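Local coordinates for protein putative alkaline phosphatase (Pseudomonas fluorescens, PDB 4F1V) that binds phosphate tightly in the periplasm and probably delivers it, as the solute-binding component, to a PstSACB-type ABC importer, at residues A[5-9]-A[27-33]; A[39-45]-A[56-60]; A[62-66]-A[147-151]. One frame throughout, in Å; residues are numbered along the deposited sequence. Where two conformers were deposited one is given.

Contact 1. Residues A[5-9]-A[27-33]; sequences GGGAT and QYIGVGS. With PI (hydrogenphosphate ion), chain B.
G7 O takes two amides from the neighbouring segment, V31 N in the carbonyl plane on a lone pair and G32 N from well above that plane, a double grip that pins the turn leading into helix 33-42. These bonds lie at the end of a beta-alpha-beta unit in this Venus-flytrap (PstS-type) binding protein. T9 and S33 sit just beyond the C-terminal ends of its two neighbouring parallel strands, S33 already in the first turn of helix 33-42, and each grips the hydrogenphosphate through backbone and hydroxyl. T9 OG1 donates to phosphate O2 over 2.7 Å, and T9 N reaches the same oxygen. S33 OG meets phosphate O1, also at 2.7 Å, joined there by S33 N at the helix N-terminus. T9 OG1 sits between the backbone N and the carbonyl carbon (chi1 71°), which puts hydroxyl and amide on one oxygen and turns CG2 toward G32. Behind the pocket, I29 N bonds to G5 O, and G7 N to I29 O at 2.9 Å. A water bridges G5 O and Q27 O at the far end of the pair. The glycine run lets the strands close tightly: at G6 a CB would collide with I29 O. At G32, the N-cap residue, the backbone angles would press a CB against the carbonyl O of V31. Y28 fills the bare surface along the run. With its CG anti to the backbone N (chi1 -178°), the ring extends along the glycines, and G6 CA lies over one face in a CH-pi contact 3.8 Å from the centroid. W59 also meets this ring. A8 O lies at the ring's edge, in its plane, where Y28 OH donates to it over 2.8 Å.

Contact 2. Residues A[39-45]-A[56-60]; sequences AFLNNDY and NVHWA
V57 pushes its isopropyl group against the last turn of helix 33-42, its CB 3.6 Å from A39 O and its two methyls spread to either side. CG1 lies against F40 CA, while CG2 reaches Y45 CA at 3.7 Å and also touches A39 CB. The helix ends here in a Schellman motif, with N43 at positive phi and D44 N bonded back to A39 O, and the chain then passes V57 at D44 and Y45. N43 turns its amide to the incoming segment: CG is anti to the backbone N (chi1 -170°), and OD1 accepts V57 N at 2.8 Å, almost straight at 174°. Its other branch, ND2, donates to N56 OD1 over 2.9 Å in one conformer of N56, the amide planes 24° apart. On the other flank the F40 ring presents its edge to H58 O, with CE1 3.5 Å from that oxygen, and F40 CB packs on A60 CB. R369 adds a cation-pi contact to F40 and bonds to F40 O and V57 O. The contact seats the end of helix 33-42 on the start of strand 59-62, with F40 reaching on to I297 of strand 291-299 and L85 of strand 85-94.

Contact 3. Residues A[62-66]-A[147-151]; sequences SDSKL and GTTEL. With PI (hydrogenphosphate ion), chain B.
Residues 62-66, the end of strand 59-62 and the loop after it, meet the first turn of helix 147-159, D63 CA lying 4.1 Å from G147 CA across the phosphate cleft of this Venus-flytrap fold. The helix N-terminus points its amides at the anion: G147 N donates to phosphate O1, and T148 N to O3, which T148 OG1 also meets at 2.7 Å. D63 OD2 is only 2.5 Å from phosphate O4, short enough that one of the pair probably carries a proton. D63 OD1 is hydrogen-bonded to T294 OG1, and D63 OD2 rests 3.1 Å from G147 CA, where a side chain would clash. One turn on, E150 leaves the helix with CG anti to the backbone N (chi1 -174°) and runs extended to the loop. OE1 takes S64 OG at 2.8 Å from above the carboxylate plane, and OE2 takes K65 N on its syn side. R154 forms a salt bridge with OE2, and K37 bonds to S64 OG. With E150 cut back to an alanine, S64 OG and K65 N are likely to lose their carboxylate acceptor and R154 its salt-bridge partner. A water spans the segments, donating to K65 O and E150 OE1, each at 2.8 Å.

How the contacts relate
Contacts 1 and 3 both touch the hydrogenphosphate, and their centres lie about 13 Å apart. S33 joins them directly, its OG lying 2.9 Å from D63 N in a probable hydrogen bond. Contact 2 stands behind the pocket: the side chain of A60 is about 10 Å from the anion. The centre of contact 2 is about 11 Å from that of contact 1, and the two meet where G6 O lies 3.4 Å from A60 CB, strands 5-7 and 59-62 being neighbours in one sheet. Helix 33-42 runs from the phosphate-binding end in contact 1 to the capped end in contact 2. Contacts 2 and 3, about 17 Å apart between centres, meet through L41 and L66.

Contact 1. Residues A[5-9]-A[27-33]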
loop_
_atom_site.group_PDB
_atom_site.type_symbol
_atom_site.label_atom_id
_atom_site.label_comp_id
_atom_site.label_asym_id
_atom_site.label_seq_id
_atom_site.Cartn_x
_atom_site.Cartn_y
_atom_site.Cartn_z
ATOM N N GLY A 5 -9.363 -1.953 13.999
ATOM C CA GLY A 5 -8.494 -1.472 12.929
ATOM C C GLY A 5 -9.224 -1.449 11.592
ATOM O O GLY A 5 -10.274 -2.028 11.350
ATOM N N GLY A 6 -8.578 -0.760 10.645
ATOM C CA GLY A 6 -9.152 -0.534 9.319
ATOM C C GLY A 6 -8.271 0.427 8.563
ATOM O O GLY A 6 -7.246 0.889 9.052
ATOM N N GLY A 7 -8.698 0.737 7.311
ATOM C CA GLY A 7 -7.929 1.639 6.468
ATOM C C GLY A 7 -7.776 1.092 5.076
ATOM O O GLY A 7 -8.761 0.715 4.408
ATOM N N ALA A 8 -6.517 1.042 4.592
ATOM C CA ALA A 8 -6.165 0.592 3.256
ATOM C C ALA A 8 -7.002 -0.601 2.795
ATOM O O ALA A 8 -7.070 -1.631 3.484
ATOM C CB ALA A 8 -4.693 0.194 3.256
ATOM N N THR A 9 -7.549 -0.492 1.576
ATOM C CA THR A 9 -8.197 -1.614 0.932
ATOM C C THR A 9 -7.221 -2.544 0.196
ATOM O O THR A 9 -7.530 -3.731 0.032
ATOM C CB THR A 9 -9.350 -1.183 -0.029
ATOM O OG1 THR A 9 -8.815 -0.547 -1.218
ATOM C CG2 THR A 9 -10.361 -0.326 0.665
ATOM N N GLN A 27 -12.796 -7.601 13.221
ATOM C CA GLN A 27 -12.471 -7.805 11.813
ATOM C C GLN A 27 -12.124 -6.417 11.212
ATOM O O GLN A 27 -12.742 -5.392 11.421
ATOM C CB GLN A 27 -13.642 -8.459 11.112
ATOM C CG GLN A 27 -13.978 -9.901 11.535
ATOM C CD GLN A 27 -12.721 -10.808 11.440
ATOM O OE1 GLN A 27 -12.202 -11.065 10.318
ATOM N NE2 GLN A 27 -12.259 -11.336 12.554
ATOM N N TYR A 28 -11.087 -6.455 10.341
ATOM C CA TYR A 28 -10.546 -5.266 9.686
ATOM C C TYR A 28 -11.571 -4.636 8.748
ATOM O O TYR A 28 -12.287 -5.342 8.017
ATOM C CB TYR A 28 -9.318 -5.707 8.833
ATOM C CG TYR A 28 -8.605 -4.597 8.115
ATOM C CD1 TYR A 28 -7.649 -3.835 8.796
ATOM C CD2 TYR A 28 -8.845 -4.291 6.773
ATOM C CE1 TYR A 28 -6.937 -2.835 8.123
ATOM C CE2 TYR A 28 -8.146 -3.293 6.103
ATOM C CZ TYR A 28 -7.177 -2.591 6.790
ATOM O OH TYR A 28 -6.422 -1.625 6.163
ATOM N N ILE A 29 -11.624 -3.329 8.747
ATOM C CA ILE A 29 -12.582 -2.572 7.944
ATOM C C ILE A 29 -11.865 -1.768 6.827
ATOM O O ILE A 29 -11.083 -0.844 7.134
ATOM C CB ILE A 29 -13.421 -1.619 8.832
ATOM C CG1 ILE A 29 -14.175 -2.429 9.912
ATOM C CG2 ILE A 29 -14.344 -0.761 7.997
ATOM C CD1 ILE A 29 -14.751 -1.591 11.028
ATOM N N GLY A 30 -12.103 -2.130 5.591
ATOM C CA GLY A 30 -11.407 -1.471 4.458
ATOM C C GLY A 30 -12.168 -0.241 4.007
ATOM O O GLY A 30 -13.323 -0.331 3.512
ATOM N N VAL A 31 -11.550 0.941 4.144
ATOM C CA VAL A 31 -12.130 2.248 3.825
ATOM C C VAL A 31 -11.195 3.136 3.048
ATOM O O VAL A 31 -11.604 4.252 2.728
ATOM C CB VAL A 31 -12.650 2.959 5.107
ATOM C CG1 VAL A 31 -13.908 2.303 5.652
ATOM C CG2 VAL A 31 -11.541 3.032 6.184
ATOM N N GLY A 32 -9.958 2.713 2.759
ATOM C CA GLY A 32 -8.975 3.588 2.125
ATOM C C GLY A 32 -7.949 4.084 3.148
ATOM O O GLY A 32 -8.258 4.289 4.316
ATOM N N SER A 33 -6.728 4.319 2.647
ATOM C CA SER A 33 -5.672 4.754 3.525
ATOM C C SER A 33 -5.865 6.103 4.138
ATOM O O SER A 33 -5.528 6.337 5.305
ATOM C CB SER A 33 -4.298 4.722 2.800
ATOM O OG SER A 33 -3.893 3.415 2.441
HETATM P P PI B . -5.931 1.961 -0.494
HETATM O O1 PI B . -5.555 3.161 0.376
HETATM O O2 PI B . -7.401 1.577 -0.307
HETATM O O3 PI B . -5.608 2.249 -1.966
HETATM O O4 PI B . -5.088 0.741 -0.029
HETATM O O HOH W 1 -12.094 -3.178 13.121
#

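Contact 2. Residues A[39-45]-A[56-60]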
loop_
_atom_site.group_PDB
_atom_site.type_symbol
_atom_site.label_atom_id
_atom_site.label_comp_id
_atom_site.label_asym_id
_atom_site.label_seq_id
_atom_site.Cartn_x
_atom_site.Cartn_y
_atom_site.Cartn_z
ATOM N N ALA A 39 -8.739 8.117 10.934
ATOM C CA ALA A 39 -9.353 7.352 12.023
ATOM C C ALA A 39 -8.401 7.249 13.212
ATOM O O ALA A 39 -8.752 7.493 14.366
ATOM C CB ALA A 39 -9.745 5.964 11.525
ATOM N N PHE A 40 -7.151 6.816 12.921
ATOM C CA PHE A 40 -6.183 6.636 14.000
ATOM C C PHE A 40 -5.795 7.983 14.630
ATOM O O PHE A 40 -5.790 8.131 15.841
ATOM C CB PHE A 40 -4.957 5.888 13.445
ATOM C CG PHE A 40 -3.914 5.707 14.538
ATOM C CD1 PHE A 40 -3.966 4.570 15.343
ATOM C CD2 PHE A 40 -2.923 6.625 14.781
ATOM C CE1 PHE A 40 -3.024 4.348 16.372
ATOM C CE2 PHE A 40 -2.006 6.449 15.797
ATOM C CZ PHE A 40 -2.064 5.311 16.573
ATOM N N LEU A 41 -5.401 8.936 13.790
ATOM C CA LEU A 41 -4.809 10.174 14.279
ATOM C C LEU A 41 -5.745 10.990 15.163
ATOM O O LEU A 41 -5.311 11.700 16.067
ATOM C CB LEU A 41 -4.269 11.004 13.126
ATOM C CG LEU A 41 -3.102 10.367 12.322
ATOM C CD1 LEU A 41 -2.970 11.127 10.990
ATOM C CD2 LEU A 41 -1.802 10.353 13.124
ATOM N N ASN A 42 -7.054 10.890 14.869
ATOM C CA ASN A 42 -8.087 11.645 15.572
ATOM C C ASN A 42 -8.938 10.780 16.501
ATOM O O ASN A 42 -9.873 11.260 17.122
ATOM C CB ASN A 42 -9.024 12.357 14.513
ATOM C CG ASN A 42 -8.181 13.258 13.642
ATOM O OD1 ASN A 42 -7.706 14.291 14.095
ATOM N ND2 ASN A 42 -7.915 12.841 12.403
ATOM N N ASN A 43 -8.635 9.478 16.576
ATOM C CA ASN A 43 -9.475 8.541 17.287
ATOM C C ASN A 43 -10.949 8.681 16.884
ATOM O O ASN A 43 -11.816 8.866 17.727
ATOM C CB ASN A 43 -9.294 8.620 18.812
ATOM C CG ASN A 43 -9.991 7.458 19.514
ATOM O OD1 ASN A 43 -10.038 6.361 18.948
ATOM N ND2 ASN A 43 -10.461 7.685 20.714
ATOM N N ASP A 44 -11.179 8.587 15.581
ATOM C CA ASP A 44 -12.485 8.858 14.997
ATOM C C ASP A 44 -13.011 7.621 14.274
ATOM O O ASP A 44 -12.717 7.375 13.102
ATOM C CB ASP A 44 -12.405 10.034 14.047
ATOM C CG ASP A 44 -13.746 10.371 13.388
ATOM O OD1 ASP A 44 -14.756 9.761 13.769
ATOM O OD2 ASP A 44 -13.693 11.267 12.501
ATOM N N TYR A 45 -13.814 6.849 15.015
ATOM C CA TYR A 45 -14.339 5.598 14.464
ATOM C C TYR A 45 -15.307 5.770 13.317
ATOM O O TYR A 45 -15.517 4.861 12.518
ATOM C CB TYR A 45 -15.019 4.790 15.604
ATOM C CG TYR A 45 -15.340 3.356 15.260
ATOM C CD1 TYR A 45 -16.606 2.984 14.795
ATOM C CD2 TYR A 45 -14.393 2.356 15.378
ATOM C CE1 TYR A 45 -16.919 1.705 14.458
ATOM C CE2 TYR A 45 -14.666 1.044 15.043
ATOM C CZ TYR A 45 -15.953 0.715 14.568
ATOM O OH TYR A 45 -16.291 -0.559 14.233
ATOM N N ASN A 56 -13.624 3.132 19.983
ATOM C CA ASN A 56 -12.309 3.751 19.743
ATOM C C ASN A 56 -11.616 3.053 18.559
ATOM O O ASN A 56 -11.902 1.943 18.192
ATOM C CB ASN A 56 -11.447 3.672 21.013
ATOM C CG ASN A 56 -12.039 4.535 22.113
ATOM O OD1 ASN A 56 -12.210 5.726 21.940
ATOM N ND2 ASN A 56 -12.451 3.917 23.198
ATOM N N VAL A 57 -10.628 3.795 18.000
ATOM C CA VAL A 57 -9.766 3.280 16.942
ATOM C C VAL A 57 -8.424 2.913 17.587
ATOM O O VAL A 57 -7.841 3.739 18.294
ATOM C CB VAL A 57 -9.538 4.317 15.843
ATOM C CG1 VAL A 57 -8.502 3.843 14.815
ATOM C CG2 VAL A 57 -10.850 4.652 15.160
ATOM N N HIS A 58 -7.939 1.702 17.333
ATOM C CA HIS A 58 -6.695 1.253 17.927
ATOM C C HIS A 58 -5.537 1.169 16.958
ATOM O O HIS A 58 -4.377 1.239 17.391
ATOM C CB HIS A 58 -6.931 -0.103 18.622
ATOM C CG HIS A 58 -7.995 -0.025 19.670
ATOM N ND1 HIS A 58 -9.292 -0.300 19.409
ATOM C CD2 HIS A 58 -7.916 0.441 20.952
ATOM C CE1 HIS A 58 -9.978 -0.062 20.503
ATOM N NE2 HIS A 58 -9.204 0.457 21.435
ATOM N N TRP A 59 -5.809 0.966 15.655
ATOM C CA TRP A 59 -4.722 0.800 14.669
ATOM C C TRP A 59 -5.324 1.084 13.280
ATOM O O TRP A 59 -6.531 1.066 13.087
ATOM C CB TRP A 59 -4.090 -0.571 14.733
ATOM C CG TRP A 59 -4.860 -1.748 14.276
ATOM C CD1 TRP A 59 -5.842 -2.417 14.961
ATOM C CD2 TRP A 59 -4.734 -2.455 13.022
ATOM N NE1 TRP A 59 -6.313 -3.494 14.220
ATOM C CE2 TRP A 59 -5.635 -3.533 13.028
ATOM C CE3 TRP A 59 -3.920 -2.251 11.884
ATOM C CZ2 TRP A 59 -5.730 -4.448 11.952
ATOM C CZ3 TRP A 59 -3.997 -3.138 10.810
ATOM C CH2 TRP A 59 -4.893 -4.242 10.860
ATOM N N ALA A 60 -4.409 1.287 12.315
ATOM C CA ALA A 60 -4.816 1.439 10.910
ATOM C C ALA A 60 -3.846 0.698 9.976
ATOM O O ALA A 60 -2.659 0.598 10.233
ATOM C CB ALA A 60 -4.906 2.872 10.497
#

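Contact 3. Residues A[62-66]-A[147-151]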
loop_
_atom_site.group_PDB
_atom_site.type_symbol
_atom_site.label_atom_id
_atom_site.label_comp_id
_atom_site.label_asym_id
_atom_site.label_seq_id
_atom_site.Cartn_x
_atom_site.Cartn_y
_atom_site.Cartn_z
ATOM N N SER A 62 -2.331 1.306 6.173
ATOM C CA SER A 62 -2.168 2.379 5.217
ATOM C C SER A 62 -1.040 2.054 4.243
ATOM O O SER A 62 0.036 1.641 4.681
ATOM C CB SER A 62 -1.837 3.687 5.938
ATOM O OG SER A 62 -1.808 4.730 4.989
ATOM N N ASP A 63 -1.251 2.282 2.953
ATOM C CA ASP A 63 -0.185 2.286 1.964
ATOM C C ASP A 63 0.227 3.724 1.578
ATOM O O ASP A 63 1.027 3.909 0.643
ATOM C CB ASP A 63 -0.405 1.348 0.723
ATOM C CG ASP A 63 -1.816 0.733 0.703
ATOM O OD1 ASP A 63 -2.002 -0.405 1.132
ATOM O OD2 ASP A 63 -2.713 1.492 0.262
ATOM N N SER A 64 -0.294 4.701 2.307
ATOM C CA SER A 64 0.150 6.077 2.274
ATOM C C SER A 64 0.967 6.385 3.536
ATOM O O SER A 64 0.492 6.160 4.663
ATOM C CB SER A 64 -1.047 7.041 2.222
ATOM O OG SER A 64 -0.670 8.372 2.434
ATOM N N LYS A 65 2.168 6.919 3.398
ATOM C CA LYS A 65 2.944 7.320 4.576
ATOM C C LYS A 65 2.255 8.451 5.340
ATOM O O LYS A 65 1.584 9.314 4.778
ATOM C CB LYS A 65 4.328 7.797 4.174
ATOM C CG LYS A 65 5.272 6.622 3.783
ATOM C CD LYS A 65 6.731 6.954 3.727
ATOM C CE LYS A 65 7.487 7.317 4.934
ATOM N NZ LYS A 65 9.018 7.197 4.611
ATOM N N LEU A 66 2.504 8.429 6.656
ATOM C CA LEU A 66 2.164 9.590 7.474
ATOM C C LEU A 66 2.997 10.820 7.018
ATOM O O LEU A 66 4.219 10.727 6.904
ATOM C CB LEU A 66 2.408 9.259 8.944
ATOM C CG LEU A 66 1.403 8.273 9.505
ATOM C CD1 LEU A 66 1.932 7.652 10.776
ATOM C CD2 LEU A 66 0.039 8.925 9.844
ATOM N N GLY A 147 -3.740 4.903 -0.740
ATOM C CA GLY A 147 -2.361 4.459 -0.719
ATOM C C GLY A 147 -1.929 3.756 -2.000
ATOM O O GLY A 147 -0.732 3.840 -2.372
ATOM N N THR A 148 -2.820 3.053 -2.675
ATOM C CA THR A 148 -2.507 2.497 -3.985
ATOM C C THR A 148 -2.111 3.633 -4.936
ATOM O O THR A 148 -1.118 3.561 -5.694
ATOM C CB THR A 148 -3.643 1.694 -4.586
ATOM O OG1 THR A 148 -4.133 0.719 -3.638
ATOM C CG2 THR A 148 -3.171 0.923 -5.821
ATOM N N THR A 149 -2.879 4.725 -4.899
ATOM C CA THR A 149 -2.511 5.913 -5.691
ATOM C C THR A 149 -1.124 6.407 -5.291
ATOM O O THR A 149 -0.330 6.770 -6.194
ATOM C CB THR A 149 -3.532 7.052 -5.520
ATOM O OG1 THR A 149 -4.781 6.580 -6.043
ATOM C CG2 THR A 149 -3.083 8.324 -6.253
ATOM N N GLU A 150 -0.814 6.497 -3.994
ATOM C CA GLU A 150 0.512 6.979 -3.601
ATOM C C GLU A 150 1.605 6.046 -4.178
ATOM O O GLU A 150 2.599 6.522 -4.750
ATOM C CB GLU A 150 0.600 7.108 -2.078
ATOM C CG GLU A 150 1.933 7.759 -1.645
ATOM C CD GLU A 150 1.941 8.068 -0.148
ATOM O OE1 GLU A 150 1.120 8.904 0.292
ATOM O OE2 GLU A 150 2.789 7.460 0.593
ATOM N N LEU A 151 1.447 4.729 -4.022
ATOM C CA LEU A 151 2.465 3.808 -4.525
ATOM C C LEU A 151 2.655 3.956 -6.048
ATOM O O LEU A 151 3.771 3.875 -6.571
ATOM C CB LEU A 151 2.096 2.351 -4.190
ATOM C CG LEU A 151 2.160 1.978 -2.711
ATOM C CD1 LEU A 151 1.707 0.545 -2.541
ATOM C CD2 LEU A 151 3.551 2.206 -2.142
HETATM P P PI B . -5.931 1.961 -0.494
HETATM O O1 PI B . -5.555 3.161 0.376
HETATM O O2 PI B . -7.401 1.577 -0.307
HETATM O O3 PI B . -5.608 2.249 -1.966
HETATM O O4 PI B . -5.088 0.741 -0.029
HETATM O O HOH W 2 3.471 4.956 -0.198
HETATM O O HOH W 3 2.361 10.357 2.327
#